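Local coordinates for protein beta-glucoside kinase (Listeria monocytogenes, PDB 4HTL) that phosphorylates cellobiose with ATP to give cellobiose-6'-phosphate, as a ROK-family sugar kinase that may also regulate transcription of the cellobiose-PTS operon, at residues L129-G134 and G245-R250; T133-G138 and T177-V182; T252-L257 and I271-H276. All coordinates share one frame; numbering follows the deposited sequence.

Interaction 1: residues L129-G134 and G245-R250; sequences LTIGTG and GGITSR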
# COMPACT_ATOMS: atom_id res chain seq x y z
N LEU A 129 7.80 -9.62 0.88
CA LEU A 129 8.45 -9.09 -0.33
C LEU A 129 9.38 -10.21 -0.83
O LEU A 129 10.23 -10.70 -0.10
CB LEU A 129 9.21 -7.84 0.03
CG LEU A 129 10.18 -7.27 -1.03
CD1 LEU A 129 9.43 -6.83 -2.30
CD2 LEU A 129 11.04 -6.17 -0.43
N THR A 130 9.19 -10.61 -2.09
CA THR A 130 9.98 -11.69 -2.72
C THR A 130 10.79 -11.09 -3.84
O THR A 130 10.22 -10.49 -4.73
CB THR A 130 9.05 -12.80 -3.20
OG1 THR A 130 8.24 -13.25 -2.07
CG2 THR A 130 9.87 -14.01 -3.69
N ILE A 131 12.11 -11.28 -3.82
CA ILE A 131 13.03 -10.70 -4.80
C ILE A 131 13.87 -11.83 -5.45
O ILE A 131 14.67 -12.47 -4.80
CB ILE A 131 13.98 -9.70 -4.16
CG1 ILE A 131 13.23 -8.62 -3.39
CG2 ILE A 131 14.92 -9.06 -5.20
CD1 ILE A 131 14.13 -7.77 -2.49
N GLY A 132 13.61 -12.09 -6.71
CA GLY A 132 14.45 -13.05 -7.48
C GLY A 132 14.58 -12.61 -8.93
O GLY A 132 15.21 -11.60 -9.20
N THR A 133 13.99 -13.36 -9.85
CA THR A 133 13.91 -12.95 -11.23
C THR A 133 12.95 -11.78 -11.41
O THR A 133 13.18 -10.90 -12.26
CB THR A 133 13.56 -14.14 -12.16
OG1 THR A 133 12.27 -14.64 -11.83
CG2 THR A 133 14.60 -15.23 -12.00
N GLY A 134 11.86 -11.78 -10.63
CA GLY A 134 10.97 -10.64 -10.52
C GLY A 134 10.73 -10.32 -9.05
O GLY A 134 11.44 -10.78 -8.16
N GLY A 245 12.90 -15.15 -1.54
CA GLY A 245 13.23 -15.30 -2.94
C GLY A 245 14.71 -15.57 -3.16
O GLY A 245 15.48 -15.78 -2.22
N GLY A 246 15.12 -15.48 -4.43
CA GLY A 246 16.50 -15.68 -4.85
C GLY A 246 17.52 -14.88 -4.07
O GLY A 246 18.62 -15.34 -3.85
N ILE A 247 17.16 -13.67 -3.63
CA ILE A 247 18.07 -12.82 -2.87
C ILE A 247 18.64 -13.48 -1.64
O ILE A 247 19.76 -13.14 -1.22
CB ILE A 247 17.38 -11.45 -2.54
CG1 ILE A 247 18.40 -10.43 -2.11
CG2 ILE A 247 16.19 -11.62 -1.56
CD1 ILE A 247 17.76 -9.06 -1.95
N THR A 248 17.90 -14.41 -1.05
CA THR A 248 18.40 -15.19 0.10
C THR A 248 19.65 -16.05 -0.20
O THR A 248 20.28 -16.57 0.73
CB THR A 248 17.33 -16.12 0.72
OG1 THR A 248 17.13 -17.30 -0.09
CG2 THR A 248 16.06 -15.38 0.94
N SER A 249 19.99 -16.19 -1.48
CA SER A 249 21.28 -16.81 -1.90
C SER A 249 22.47 -15.95 -1.41
O SER A 249 23.59 -16.40 -1.44
CB SER A 249 21.38 -16.98 -3.43
OG SER A 249 21.40 -15.72 -4.10
N ARG A 250 22.19 -14.73 -0.95
CA ARG A 250 23.20 -13.86 -0.29
C ARG A 250 23.00 -14.01 1.25
O ARG A 250 22.07 -13.45 1.82
CB ARG A 250 23.02 -12.41 -0.77
CG ARG A 250 23.91 -11.38 -0.08
CD ARG A 250 25.36 -11.58 -0.43
NE ARG A 250 26.19 -10.49 0.08
CZ ARG A 250 27.50 -10.44 -0.07
NH1 ARG A 250 28.12 -11.47 -0.62
NH2 ARG A 250 28.21 -9.41 0.40
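Ile247 meets Ile131 where strand 126-131 ends beside the loop that follows the neighbouring parallel strand 240-244, and its side chain can be followed outward atom by atom. It leaves the backbone toward 129-134, with CB 3.7 Å from Ile131 O, the oxygen that also accepts from Ile247 N. CG2, set between the backbone N and the carbonyl carbon, turns back onto the strand, 3.9 Å from Ile131 CB. CG1 takes the other course: it is anti to the backbone N (chi1 -164°), and with chi2 extended it carries CD1 out to Ile131 CD1, again at 3.9 Å. The two isoleucines therefore touch at base and tip, their chains crossing at a slant. Phe221 and Ile225 of helix 212-236 pack against the Ile247 side chain, and Ile225 also touches Ile131.

Beside these carbons runs one polar link. Ile247 N donates to Ile131 O at 3.0 Å, nearly in line with the carbonyl (C=O...N angle 165°). Gly246 N is almost as near that oxygen, but its angle is too poor for a bond. Gly245 packs on Thr130, whose CG2 lies 3.7 Å from Gly245 CA; the positive phi of Gly245 (99°) and the nearness of Ile131 O both suit a residue without a CB. Beyond it, Gly246 O accepts from both Ser249 N and Ser249 OG, which fastens the 3-10 turn to itself. The chemistry implies a glycine turn tied to the strand end by a single straight backbone bond, with the two isoleucines packed beside that bond and covered by helix 212-236.

Interaction 2: residues T133-G138 and T177-V182; sequences TGIGGG and TTTMLV
Thr179 faces the 133-138 segment with its CB pointing toward it, and its two branches part company there. The methyl CG2 goes to the strand side, 4.0 Å from both Gly134 CA and Ile135 CG1; the Thr179 and Ile135 side chains cross at an angle. The first bond of the Ile135 side chain does not point at 177-182, but chi1 -56° and chi2 -75° bring its end nearer, with CD1 3.4 Å from Thr178 O.

The hydroxyl has a different task. With chi1 at 71°, OG1 sits between the backbone N and the carbonyl carbon, where it accepts from Val182 N at 3.0 Å and caps the start of helix 180-191. The same oxygen donates to a water (2.8 Å), which in turn donates to Thr133 O (2.9 Å), so the cap and the turn are bridged through solvent. Leu181 adds the flank of its CB, 3.8 Å from Thr133 O.

Helix 180-191 thus begins against the hairpin turn between antiparallel strands 126-131 and 135-141. Phe156 touches Ile135, and helix 212-236 covers Thr178 through Phe221 and Ile225.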
# COMPACT_ATOMS: atom_id res chain seq x y z
N THR A 133 13.99 -13.36 -9.85
CA THR A 133 13.91 -12.95 -11.23
C THR A 133 12.95 -11.78 -11.41
O THR A 133 13.18 -10.90 -12.26
CB THR A 133 13.56 -14.14 -12.16
OG1 THR A 133 12.27 -14.64 -11.83
CG2 THR A 133 14.60 -15.23 -12.00
N GLY A 134 11.86 -11.78 -10.63
CA GLY A 134 10.97 -10.64 -10.52
C GLY A 134 10.73 -10.32 -9.05
O GLY A 134 11.44 -10.78 -8.16
N ILE A 135 9.73 -9.49 -8.80
CA ILE A 135 9.36 -9.10 -7.47
C ILE A 135 7.93 -9.56 -7.21
O ILE A 135 7.05 -9.38 -8.06
CB ILE A 135 9.39 -7.60 -7.31
CG1 ILE A 135 10.77 -7.03 -7.68
CG2 ILE A 135 8.94 -7.14 -5.94
CD1 ILE A 135 11.83 -7.26 -6.69
N GLY A 136 7.74 -10.15 -6.05
CA GLY A 136 6.42 -10.53 -5.54
C GLY A 136 6.10 -9.81 -4.26
O GLY A 136 6.99 -9.43 -3.53
N GLY A 137 4.81 -9.70 -3.98
CA GLY A 137 4.29 -9.08 -2.81
C GLY A 137 3.08 -9.79 -2.29
O GLY A 137 2.24 -10.27 -3.06
N GLY A 138 2.98 -9.79 -0.97
CA GLY A 138 1.74 -10.12 -0.24
C GLY A 138 1.52 -9.13 0.92
O GLY A 138 2.46 -8.66 1.58
N THR A 177 14.13 -2.94 -12.74
CA THR A 177 15.36 -2.25 -12.30
C THR A 177 16.09 -2.91 -11.15
O THR A 177 17.26 -2.62 -10.93
CB THR A 177 15.02 -0.81 -11.79
OG1 THR A 177 14.20 -0.86 -10.62
CG2 THR A 177 14.28 -0.02 -12.90
N THR A 178 15.37 -3.72 -10.37
CA THR A 178 15.84 -4.15 -9.07
C THR A 178 15.54 -5.64 -8.78
O THR A 178 14.68 -5.97 -7.95
CB THR A 178 15.28 -3.23 -7.98
OG1 THR A 178 15.44 -1.85 -8.39
CG2 THR A 178 15.89 -3.47 -6.62
N THR A 179 16.24 -6.53 -9.50
CA THR A 179 16.03 -7.98 -9.36
C THR A 179 17.36 -8.66 -9.57
O THR A 179 18.32 -8.06 -10.13
CB THR A 179 15.02 -8.56 -10.38
OG1 THR A 179 15.57 -8.56 -11.69
CG2 THR A 179 13.67 -7.74 -10.40
N MSE A 180 17.42 -9.93 -9.17
CA MSE A 180 18.63 -10.73 -9.42
C MSE A 180 18.92 -10.89 -10.94
O MSE A 180 20.09 -10.89 -11.36
CB MSE A 180 18.48 -12.08 -8.77
CG MSE A 180 18.31 -11.99 -7.20
SE MSE A 180 19.84 -11.31 -6.18
CE MSE A 180 20.85 -12.96 -6.26
N LEU A 181 17.86 -11.00 -11.74
CA LEU A 181 17.98 -11.03 -13.20
C LEU A 181 18.56 -9.73 -13.76
O LEU A 181 19.47 -9.78 -14.59
CB LEU A 181 16.65 -11.33 -13.87
CG LEU A 181 16.63 -11.35 -15.42
CD1 LEU A 181 17.68 -12.30 -16.04
CD2 LEU A 181 15.19 -11.67 -15.89
N VAL A 182 18.09 -8.58 -13.27
CA VAL A 182 18.59 -7.31 -13.73
C VAL A 182 20.09 -7.22 -13.39
O VAL A 182 20.88 -6.72 -14.20
CB VAL A 182 17.78 -6.12 -13.13
CG1 VAL A 182 18.55 -4.81 -13.32
CG2 VAL A 182 16.40 -6.10 -13.74
O HOH W 1 13.80 -8.50 -13.80

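Interaction 3: residues T252-L257 and I271-H276; sequences TFIAEL and IETATH
Ile254 fills the tight half of this contact. Its CG2, anti to the backbone N, reaches Ile271 O at 3.6 Å, and its CD1 rests 3.7 Å from both CA and C of Glu272, while CG1 meets the methyl CG2 of Thr273 at 3.8 Å. In one of two modelled positions of Phe253, that methyl also approaches the ring obliquely, and Ile254 CG1 lies over one ring face, offset toward the rim. Toward the strand's beginning, Ile271 CD1 touches Leu257 CB at 4.0 Å.

Aliphatic carbons pack here on strand backbone and side chains, with no hydrogen bond crossing, and the far side is looser. Glu272 points its CB away from the helix and its carboxylate forms a salt bridge with Lys119, while Ala255 turns its methyl away on the exposed face of the helix. Phe253 and Leu257 also touch Ile243 of strand 240-244.

The axes of helix 253-257 and strand 271-273 come within 8.6 Å at closest approach, close to antiparallel at 164°. This is the helix-on-sheet packing of a beta-alpha-beta crossover: strand 240-244, helix 253-261 and parallel strand 270-273, within the actin-like ATPase fold to which ROK kinases belong.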
# COMPACT_ATOMS: atom_id res chain seq x y z
N THR A 252 24.21 -12.74 3.99
CA THR A 252 24.22 -11.55 4.81
C THR A 252 23.30 -10.44 4.28
O THR A 252 23.37 -9.31 4.73
CB THR A 252 25.66 -11.04 4.92
OG1 THR A 252 26.15 -10.80 3.59
CG2 THR A 252 26.55 -12.03 5.73
N PHE A 253 22.37 -10.78 3.41
CA PHE A 253 21.60 -9.70 2.78
C PHE A 253 20.76 -8.89 3.74
O PHE A 253 20.66 -7.69 3.55
CB PHE A 253 20.78 -10.15 1.56
CG PHE A 253 19.37 -10.58 1.87
CD1 PHE A 253 18.31 -9.65 1.85
CD2 PHE A 253 19.08 -11.90 2.14
CE1 PHE A 253 17.01 -10.07 2.14
CE2 PHE A 253 17.79 -12.32 2.43
CZ PHE A 253 16.76 -11.40 2.43
N ILE A 254 20.18 -9.49 4.78
CA ILE A 254 19.39 -8.66 5.73
C ILE A 254 20.28 -7.60 6.44
O ILE A 254 19.89 -6.40 6.52
CB ILE A 254 18.61 -9.53 6.77
CG1 ILE A 254 17.49 -10.30 6.05
CG2 ILE A 254 18.03 -8.63 7.87
CD1 ILE A 254 16.32 -9.48 5.55
N ALA A 255 21.45 -8.03 6.91
CA ALA A 255 22.39 -7.11 7.57
C ALA A 255 22.79 -6.02 6.58
O ALA A 255 22.86 -4.85 6.95
CB ALA A 255 23.63 -7.81 8.14
N GLU A 256 22.98 -6.41 5.32
CA GLU A 256 23.41 -5.45 4.26
C GLU A 256 22.31 -4.41 3.95
O GLU A 256 22.58 -3.25 3.79
CB GLU A 256 23.84 -6.19 3.03
CG GLU A 256 25.16 -6.94 3.22
CD GLU A 256 25.61 -7.59 1.93
OE1 GLU A 256 25.15 -8.64 1.58
OE2 GLU A 256 26.43 -7.04 1.25
N LEU A 257 21.07 -4.87 3.92
CA LEU A 257 19.93 -3.98 3.72
C LEU A 257 19.73 -3.06 4.89
O LEU A 257 19.49 -1.89 4.71
CB LEU A 257 18.64 -4.75 3.48
CG LEU A 257 18.41 -5.30 2.10
CD1 LEU A 257 17.08 -6.06 2.09
CD2 LEU A 257 18.53 -4.21 1.03
N ILE A 271 12.75 -5.98 9.55
CA ILE A 271 13.01 -6.73 8.33
C ILE A 271 13.78 -8.00 8.66
O ILE A 271 14.77 -7.96 9.36
CB ILE A 271 13.65 -5.89 7.15
CG1 ILE A 271 15.04 -5.40 7.48
CG2 ILE A 271 12.73 -4.72 6.76
CD1 ILE A 271 15.81 -4.78 6.29
N GLU A 272 13.34 -9.11 8.09
CA GLU A 272 13.99 -10.40 8.30
C GLU A 272 13.57 -11.35 7.20
O GLU A 272 12.67 -11.05 6.42
CB GLU A 272 13.70 -10.99 9.71
CG GLU A 272 12.27 -11.23 10.00
CD GLU A 272 12.10 -11.70 11.45
OE1 GLU A 272 12.78 -12.66 11.82
OE2 GLU A 272 11.30 -11.09 12.21
N THR A 273 14.26 -12.48 7.10
CA THR A 273 13.92 -13.42 6.06
C THR A 273 12.60 -14.15 6.27
O THR A 273 12.18 -14.41 7.39
CB THR A 273 15.02 -14.48 5.87
OG1 THR A 273 15.28 -15.14 7.12
CG2 THR A 273 16.31 -13.81 5.28
N ALA A 274 11.95 -14.46 5.16
CA ALA A 274 10.76 -15.33 5.14
C ALA A 274 11.21 -16.74 5.49
O ALA A 274 12.36 -17.08 5.31
CB ALA A 274 10.15 -15.31 3.73
N THR A 275 10.29 -17.57 5.96
CA THR A 275 10.56 -18.97 6.26
C THR A 275 9.91 -19.91 5.22
O THR A 275 9.10 -19.52 4.37
CB THR A 275 10.05 -19.33 7.66
OG1 THR A 275 8.63 -19.15 7.74
CG2 THR A 275 10.74 -18.51 8.79
N HIS A 276 10.22 -21.20 5.33
CA HIS A 276 9.61 -22.23 4.47
C HIS A 276 9.79 -21.92 3.00
O HIS A 276 8.85 -22.10 2.19
CB HIS A 276 8.12 -22.41 4.81
CG HIS A 276 7.86 -22.75 6.25
ND1 HIS A 276 7.69 -21.80 7.20
CD2 HIS A 276 7.78 -23.99 6.91
CE1 HIS A 276 7.50 -22.41 8.42
NE2 HIS A 276 7.58 -23.74 8.24

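How the interactions relate
All three interactions reach the five-stranded sheet that contains strands 126-131, 135-141, 240-244 and 270-273. Interactions 1 and 2 have centres about 7 Å apart and share Thr133 and Gly134; Gly132 O lies 2.8 Å from Met180 N, a probable hydrogen bond that carries the turn on to helix 180-191. Interaction 3 follows interaction 1, their centres about 10 Å apart, and Arg250 NE joins Glu256 OE1 in a salt bridge of 2.6 Å. Interactions 2 and 3 do not touch: centres about 15 Å, nearest atoms about 8 Å apart. The ATP site inferred by similarity comes closest at the shared Thr133, its side chain about 7 Å from that of Gly13; interaction 3 is remote.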